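Local coordinates for hexokinase (Schistosoma mansoni, PDB 1BDG), which catalyses the ATP-dependent phosphorylation of glucose and other hexoses to hexose 6-phosphates, the first step of glycolysis, at residues T113-A124 against L177-L187; M33-L41 against E47-P55. All coordinates share one frame; numbering follows the deposited sequence.

Contact 1 (T113-A124 against L177-L187); sequences TELFKYIAETLA and LLQTELDKREL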
# COMPACT_ATOMS: atom_id res chain seq x y z
N THR A 113 -14.68 -12.93 13.75
CA THR A 113 -14.53 -14.37 14.00
C THR A 113 -14.74 -15.14 12.67
O THR A 113 -14.04 -16.11 12.38
CB THR A 113 -15.54 -14.86 15.09
OG1 THR A 113 -16.89 -14.62 14.66
CG2 THR A 113 -15.30 -14.09 16.39
N GLU A 114 -15.67 -14.65 11.86
CA GLU A 114 -15.95 -15.27 10.57
C GLU A 114 -14.77 -15.08 9.59
O GLU A 114 -14.45 -16.00 8.81
CB GLU A 114 -17.25 -14.69 10.00
N LEU A 115 -14.14 -13.91 9.60
CA LEU A 115 -12.99 -13.69 8.73
C LEU A 115 -11.83 -14.51 9.30
O LEU A 115 -11.26 -15.36 8.61
CB LEU A 115 -12.62 -12.20 8.66
CG LEU A 115 -11.44 -11.71 7.79
CD1 LEU A 115 -11.74 -11.92 6.30
CD2 LEU A 115 -11.20 -10.24 8.06
N PHE A 116 -11.53 -14.32 10.58
CA PHE A 116 -10.44 -15.06 11.21
C PHE A 116 -10.64 -16.57 11.20
O PHE A 116 -9.68 -17.34 11.32
CB PHE A 116 -10.15 -14.53 12.60
CG PHE A 116 -9.24 -13.35 12.58
CD1 PHE A 116 -7.87 -13.54 12.51
CD2 PHE A 116 -9.74 -12.06 12.53
CE1 PHE A 116 -7.02 -12.47 12.39
CE2 PHE A 116 -8.88 -10.99 12.40
CZ PHE A 116 -7.52 -11.20 12.33
N LYS A 117 -11.90 -16.98 11.07
CA LYS A 117 -12.22 -18.40 10.98
C LYS A 117 -11.79 -18.82 9.57
O LYS A 117 -11.06 -19.80 9.40
CB LYS A 117 -13.72 -18.64 11.20
CG LYS A 117 -14.08 -20.09 11.16
CD LYS A 117 -15.50 -20.31 11.57
CE LYS A 117 -15.86 -21.76 11.36
NZ LYS A 117 -17.29 -22.02 11.63
N TYR A 118 -12.19 -18.04 8.57
CA TYR A 118 -11.84 -18.35 7.19
C TYR A 118 -10.31 -18.53 7.09
O TYR A 118 -9.82 -19.54 6.55
CB TYR A 118 -12.33 -17.25 6.24
CG TYR A 118 -12.02 -17.56 4.79
CD1 TYR A 118 -12.88 -18.34 4.02
CD2 TYR A 118 -10.82 -17.15 4.22
CE1 TYR A 118 -12.54 -18.72 2.72
CE2 TYR A 118 -10.47 -17.51 2.94
CZ TYR A 118 -11.33 -18.30 2.20
OH TYR A 118 -10.93 -18.67 0.95
N ILE A 119 -9.56 -17.58 7.66
CA ILE A 119 -8.09 -17.64 7.63
C ILE A 119 -7.61 -19.02 8.06
O ILE A 119 -6.89 -19.70 7.31
CB ILE A 119 -7.45 -16.54 8.55
CG1 ILE A 119 -7.76 -15.15 8.00
CG2 ILE A 119 -5.96 -16.74 8.66
CD1 ILE A 119 -7.21 -14.92 6.66
N ALA A 120 -8.03 -19.46 9.25
CA ALA A 120 -7.64 -20.77 9.74
C ALA A 120 -8.15 -21.90 8.81
O ALA A 120 -7.37 -22.77 8.41
CB ALA A 120 -8.14 -20.97 11.16
N GLU A 121 -9.44 -21.87 8.45
CA GLU A 121 -10.06 -22.87 7.56
C GLU A 121 -9.08 -23.14 6.41
O GLU A 121 -8.66 -24.27 6.19
CB GLU A 121 -11.38 -22.30 6.99
CG GLU A 121 -12.37 -23.31 6.34
CD GLU A 121 -12.10 -23.65 4.86
OE1 GLU A 121 -11.30 -24.60 4.61
OE2 GLU A 121 -12.71 -23.02 3.94
N THR A 122 -8.65 -22.05 5.77
CA THR A 122 -7.72 -22.05 4.65
C THR A 122 -6.33 -22.64 4.95
O THR A 122 -5.91 -23.61 4.32
CB THR A 122 -7.58 -20.63 4.10
OG1 THR A 122 -8.48 -20.44 3.00
CG2 THR A 122 -6.16 -20.35 3.68
N LEU A 123 -5.61 -22.04 5.90
CA LEU A 123 -4.28 -22.53 6.29
C LEU A 123 -4.28 -24.05 6.53
O LEU A 123 -3.32 -24.74 6.16
CB LEU A 123 -3.81 -21.82 7.57
CG LEU A 123 -2.61 -22.38 8.33
CD1 LEU A 123 -1.35 -22.28 7.48
CD2 LEU A 123 -2.43 -21.63 9.64
N ALA A 124 -5.35 -24.55 7.14
CA ALA A 124 -5.47 -25.98 7.45
C ALA A 124 -5.35 -26.81 6.17
O ALA A 124 -4.59 -27.79 6.12
CB ALA A 124 -6.78 -26.27 8.14
N LEU A 177 -7.08 -13.13 18.09
CA LEU A 177 -8.21 -13.53 17.27
C LEU A 177 -7.75 -14.74 16.44
O LEU A 177 -8.31 -15.82 16.58
CB LEU A 177 -8.68 -12.38 16.37
CG LEU A 177 -9.56 -11.30 17.02
CD1 LEU A 177 -9.99 -10.27 16.00
CD2 LEU A 177 -10.78 -11.95 17.62
N LEU A 178 -6.67 -14.58 15.67
CA LEU A 178 -6.18 -15.67 14.85
C LEU A 178 -5.85 -16.89 15.70
O LEU A 178 -6.28 -18.00 15.39
CB LEU A 178 -4.94 -15.26 14.06
CG LEU A 178 -4.52 -16.33 13.05
CD1 LEU A 178 -5.57 -16.45 11.94
CD2 LEU A 178 -3.17 -16.00 12.46
N GLN A 179 -5.10 -16.68 16.77
CA GLN A 179 -4.72 -17.77 17.66
C GLN A 179 -5.94 -18.57 18.19
O GLN A 179 -5.83 -19.77 18.42
CB GLN A 179 -3.91 -17.21 18.82
CG GLN A 179 -3.31 -18.27 19.70
CD GLN A 179 -2.23 -19.04 18.99
OE1 GLN A 179 -1.17 -18.50 18.66
NE2 GLN A 179 -2.49 -20.33 18.75
N THR A 180 -7.09 -17.92 18.36
CA THR A 180 -8.29 -18.59 18.83
C THR A 180 -8.80 -19.52 17.75
O THR A 180 -8.91 -20.75 17.96
CB THR A 180 -9.40 -17.59 19.11
OG1 THR A 180 -8.91 -16.54 19.95
CG2 THR A 180 -10.60 -18.27 19.74
N GLU A 181 -9.10 -18.95 16.58
CA GLU A 181 -9.60 -19.72 15.44
C GLU A 181 -8.63 -20.86 15.06
O GLU A 181 -9.07 -21.96 14.75
CB GLU A 181 -9.86 -18.81 14.25
CG GLU A 181 -10.78 -17.62 14.58
CD GLU A 181 -12.23 -17.98 14.99
OE1 GLU A 181 -12.86 -18.90 14.39
OE2 GLU A 181 -12.76 -17.32 15.90
N LEU A 182 -7.32 -20.61 15.15
CA LEU A 182 -6.35 -21.65 14.84
C LEU A 182 -6.54 -22.81 15.80
O LEU A 182 -6.52 -23.98 15.39
CB LEU A 182 -4.93 -21.12 14.97
CG LEU A 182 -4.47 -19.99 14.05
CD1 LEU A 182 -3.03 -19.65 14.39
CD2 LEU A 182 -4.57 -20.40 12.60
N ASP A 183 -6.75 -22.49 17.07
CA ASP A 183 -6.97 -23.51 18.10
C ASP A 183 -8.29 -24.28 17.84
O ASP A 183 -8.35 -25.51 17.93
CB ASP A 183 -6.99 -22.87 19.51
CG ASP A 183 -5.63 -22.29 19.91
OD1 ASP A 183 -4.59 -22.69 19.35
OD2 ASP A 183 -5.61 -21.40 20.79
N LYS A 184 -9.34 -23.55 17.46
CA LYS A 184 -10.64 -24.14 17.16
C LYS A 184 -10.55 -25.02 15.91
O LYS A 184 -11.56 -25.53 15.43
CB LYS A 184 -11.70 -23.04 16.97
CG LYS A 184 -11.99 -22.19 18.22
N ARG A 185 -9.35 -25.15 15.34
CA ARG A 185 -9.14 -26.00 14.16
C ARG A 185 -8.01 -26.99 14.46
O ARG A 185 -7.37 -27.52 13.56
CB ARG A 185 -8.83 -25.17 12.90
CG ARG A 185 -10.06 -24.61 12.16
CD ARG A 185 -10.76 -25.64 11.24
NE ARG A 185 -11.17 -26.86 11.95
CZ ARG A 185 -12.40 -27.13 12.40
NH1 ARG A 185 -13.41 -26.27 12.20
NH2 ARG A 185 -12.62 -28.25 13.10
N GLU A 186 -7.75 -27.20 15.74
CA GLU A 186 -6.72 -28.12 16.17
C GLU A 186 -5.37 -28.02 15.46
O GLU A 186 -4.71 -29.04 15.21
CB GLU A 186 -7.24 -29.55 16.09
CG GLU A 186 -8.12 -29.94 17.28
CD GLU A 186 -9.42 -30.54 16.85
OE1 GLU A 186 -9.38 -31.66 16.29
OE2 GLU A 186 -10.46 -29.88 17.06
N LEU A 187 -4.96 -26.80 15.13
CA LEU A 187 -3.68 -26.60 14.48
C LEU A 187 -2.65 -26.20 15.54
O LEU A 187 -2.90 -25.33 16.37
CB LEU A 187 -3.82 -25.53 13.40
CG LEU A 187 -4.74 -25.94 12.24
CD1 LEU A 187 -5.13 -24.73 11.39
CD2 LEU A 187 -4.02 -26.96 11.39
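Glu-181 is the knob of this helix-helix contact: its side chain enters the hole formed by Thr-113, Phe-116, Lys-117 and Ala-120. Its CB lies 3.3 Å from Phe-116 O. CG stands beside the backbone N of its own residue (chi1 -53°), and with a second turn about the CB-CG bond (chi2 -64°) the chain folds along the partner helix instead of reaching straight across it. CG thus meets Phe-116 CB at 3.7 Å, CD lies 4.0 Å from Lys-117 CA, and at the tip the carboxylate spreads between two neighbours, OE1 against the aliphatic CB of Lys-117 and OE2 at 3.8 Å from Thr-113 CB. The extended lysine carries its ammonium away, leaving Lys-117 NZ 6.1 Å from Glu-181 OE1, too far for a salt bridge.

Beside the knob, Leu-177 CB sits over the centre of one face of the Phe-116 ring, a CH-pi contact of 3.9 Å to the centroid, while Leu-178 CD1 lies at the ring's edge, in plane. Farther along, Leu-182 CD2 touches both Ala-120 CB and Leu-123 CD2, at 3.9 Å from each. Past the Schellman motif that ends helix 174-183, Leu-187 CD1 packs on Ala-124 CB.

The helix segments cross at -53° with axes 8.4 Å apart. Both lean on the five-stranded sheet of the small subdomain, Ile-119, Leu-123 and Leu-178 touching strand 68-75, and Phe-116 strand 137-143.

Contact 2 (M33-L41 against E47-P55); sequences MGESMRLGL and EKSSIKMFP. Unlike the reference sequence in segment 33-41: Met-33 (reference Thr).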
# COMPACT_ATOMS: atom_id res chain seq x y z
N MET A 33 4.74 16.76 5.30
CA MET A 33 4.78 15.36 5.69
C MET A 33 5.82 15.17 6.79
O MET A 33 5.49 14.73 7.89
CB MET A 33 5.08 14.48 4.48
CG MET A 33 5.12 12.99 4.78
SD MET A 33 5.38 11.94 3.31
CE MET A 33 3.75 12.09 2.57
N GLY A 34 7.07 15.54 6.51
CA GLY A 34 8.13 15.43 7.49
C GLY A 34 7.74 16.11 8.78
O GLY A 34 8.02 15.62 9.86
N GLU A 35 7.06 17.25 8.67
CA GLU A 35 6.61 17.97 9.86
C GLU A 35 5.70 17.05 10.69
O GLU A 35 5.82 17.03 11.92
CB GLU A 35 5.89 19.28 9.47
CG GLU A 35 6.77 20.38 8.81
CD GLU A 35 5.97 21.45 8.00
OE1 GLU A 35 4.85 21.85 8.41
OE2 GLU A 35 6.45 21.89 6.93
N SER A 36 4.84 16.26 10.04
CA SER A 36 3.91 15.35 10.74
C SER A 36 4.55 14.13 11.37
O SER A 36 4.16 13.74 12.47
CB SER A 36 2.80 14.86 9.82
OG SER A 36 2.13 15.95 9.22
N MET A 37 5.49 13.50 10.68
CA MET A 37 6.16 12.33 11.21
C MET A 37 6.88 12.63 12.52
O MET A 37 6.75 11.87 13.49
CB MET A 37 7.13 11.75 10.19
CG MET A 37 6.50 11.17 8.96
SD MET A 37 7.73 10.49 7.86
CE MET A 37 6.74 9.66 6.67
N ARG A 38 7.63 13.74 12.59
CA ARG A 38 8.31 14.05 13.84
C ARG A 38 7.32 14.37 14.96
O ARG A 38 7.61 14.13 16.13
CB ARG A 38 9.40 15.12 13.69
CG ARG A 38 8.95 16.51 13.31
CD ARG A 38 9.70 17.55 14.14
NE ARG A 38 8.86 18.03 15.24
CZ ARG A 38 8.35 19.26 15.31
NH1 ARG A 38 8.59 20.14 14.33
NH2 ARG A 38 7.63 19.63 16.37
N LEU A 39 6.14 14.87 14.60
CA LEU A 39 5.10 15.15 15.59
C LEU A 39 4.51 13.83 16.09
O LEU A 39 4.17 13.72 17.27
CB LEU A 39 3.95 15.97 14.98
CG LEU A 39 4.06 17.48 14.77
CD1 LEU A 39 2.74 17.97 14.19
CD2 LEU A 39 4.38 18.21 16.07
N GLY A 40 4.40 12.84 15.20
CA GLY A 40 3.84 11.54 15.57
C GLY A 40 4.72 10.70 16.48
O GLY A 40 4.24 9.79 17.16
N LEU A 41 6.03 10.98 16.46
CA LEU A 41 6.99 10.25 17.29
C LEU A 41 6.97 10.85 18.70
O LEU A 41 7.42 10.23 19.66
CB LEU A 41 8.40 10.33 16.69
CG LEU A 41 8.55 9.76 15.27
CD1 LEU A 41 9.76 10.32 14.60
CD2 LEU A 41 8.62 8.26 15.26
N GLU A 47 -1.30 12.14 19.08
CA GLU A 47 -2.75 12.14 18.99
C GLU A 47 -3.32 13.34 18.23
O GLU A 47 -4.52 13.47 18.07
CB GLU A 47 -3.33 12.08 20.40
CG GLU A 47 -4.84 11.86 20.49
CD GLU A 47 -5.35 12.00 21.91
OE1 GLU A 47 -5.59 13.16 22.33
OE2 GLU A 47 -5.48 10.97 22.62
N LYS A 48 -2.47 14.26 17.78
CA LYS A 48 -2.97 15.39 17.04
C LYS A 48 -2.32 15.42 15.66
O LYS A 48 -2.33 16.45 14.98
CB LYS A 48 -2.72 16.70 17.79
N SER A 49 -1.72 14.28 15.28
CA SER A 49 -1.06 14.15 13.98
C SER A 49 -1.71 13.03 13.20
O SER A 49 -2.14 12.03 13.77
CB SER A 49 0.41 13.81 14.14
OG SER A 49 0.92 13.32 12.92
N SER A 50 -1.75 13.19 11.88
CA SER A 50 -2.34 12.18 11.04
C SER A 50 -1.37 11.02 10.83
O SER A 50 -1.80 9.87 10.68
CB SER A 50 -2.80 12.76 9.71
OG SER A 50 -1.75 13.42 9.05
N ILE A 51 -0.07 11.31 10.86
CA ILE A 51 0.92 10.24 10.69
C ILE A 51 1.29 9.62 12.03
O ILE A 51 2.16 10.12 12.75
CB ILE A 51 2.14 10.69 9.88
CG1 ILE A 51 1.69 11.05 8.47
CG2 ILE A 51 3.20 9.59 9.87
CD1 ILE A 51 2.81 11.32 7.49
N LYS A 52 0.65 8.49 12.31
CA LYS A 52 0.79 7.74 13.57
C LYS A 52 2.13 7.21 14.04
O LYS A 52 2.32 7.04 15.24
CB LYS A 52 -0.24 6.63 13.64
CG LYS A 52 -1.65 7.16 13.62
CD LYS A 52 -1.91 8.02 14.82
CE LYS A 52 -2.83 9.15 14.50
NZ LYS A 52 -2.85 10.10 15.64
N MET A 53 3.01 6.86 13.10
CA MET A 53 4.36 6.36 13.40
C MET A 53 4.39 5.22 14.41
O MET A 53 5.23 5.24 15.32
CB MET A 53 5.23 7.49 13.95
CG MET A 53 5.31 8.73 13.09
SD MET A 53 6.14 8.44 11.56
CE MET A 53 7.67 8.99 11.97
N PHE A 54 3.55 4.21 14.22
CA PHE A 54 3.49 3.09 15.15
C PHE A 54 4.78 2.28 15.22
O PHE A 54 5.22 1.72 14.20
CB PHE A 54 2.37 2.11 14.77
CG PHE A 54 1.01 2.71 14.69
CD1 PHE A 54 0.31 3.04 15.84
CD2 PHE A 54 0.39 2.89 13.46
CE1 PHE A 54 -0.99 3.54 15.77
CE2 PHE A 54 -0.90 3.37 13.38
CZ PHE A 54 -1.60 3.70 14.54
N PRO A 55 5.43 2.22 16.39
CA PRO A 55 6.66 1.42 16.47
C PRO A 55 6.23 -0.03 16.32
O PRO A 55 5.21 -0.44 16.87
CB PRO A 55 7.18 1.72 17.87
CG PRO A 55 5.94 2.02 18.63
CD PRO A 55 5.17 2.88 17.68
O HOH W 1 5.30 6.88 17.58
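The C-terminal part of helix 23-41 packs here against the loop that leads into edge strand 54-55 of the six-stranded mixed sheet, part of the ASKHA (actin-like ATPase) fold of hexokinase. Met-53 and Ile-51 carry the apolar side of the contact. Bent at chi2 (-67°) and chi3 (-97°), Met-53 curls over the helix: its SD lies 3.7 Å from Met-37 CB, and its terminal CE is gathered in by Met-37 CB and by CG and both methyls of Leu-41. Ile-51 packs on the same helix face one turn earlier, towards Met-33, its two branches dividing the work. CG2 touches Met-37 CG at 3.8 Å, while CD1 reaches Met-33 CG at 3.9 Å; Met-33 differs from the reference sequence, which has threonine.

Nearer the end of the helix, past Met-37, the backbones come close at Gly-40, which has no side chain to hold them apart, and its CA makes a C-H...O contact with Ile-51 O (3.6 Å, 155° at the hydrogen). On the polar side, Ser-49 OG accepts a weak bond from Ile-51 N and lies 3.3 Å from Ser-36 O. Lys-52 turns away from the helix and folds back on its own loop, with NZ hydrogen-bonded to Ser-49 O and to Asn-46 O.

Met-37 continues onto helix 357-389, and Leu-41 and Met-53 share Tyr-226 and Ile-246 of the sheet. One water bridges the two backbones, donating to both carbonyls, 3.1 Å to Gly-40 O and 2.8 Å to Met-53 O.

Overall arrangement
The two contacts are separate: their centres are 34 Å apart, with about 16 Å between nearest atoms, and both segments of contact 2 precede those of contact 1 in the sequence. Contact 1 lies within the small subdomain, whereas contact 2 packs against the sheet that includes strands of the large subdomain. Neither touches the sugar. The side chain of Phe-116 is about 13 Å from the bound glucose and that of Lys-52 about 10 Å. Each contact comes nearer to a binding residue: the side chain of Ile-119 is about 4 Å from that of Leu-75 of the predicted ATP site, and the side chain of Lys-52 about 5 Å from that of substrate-binding Glu-249.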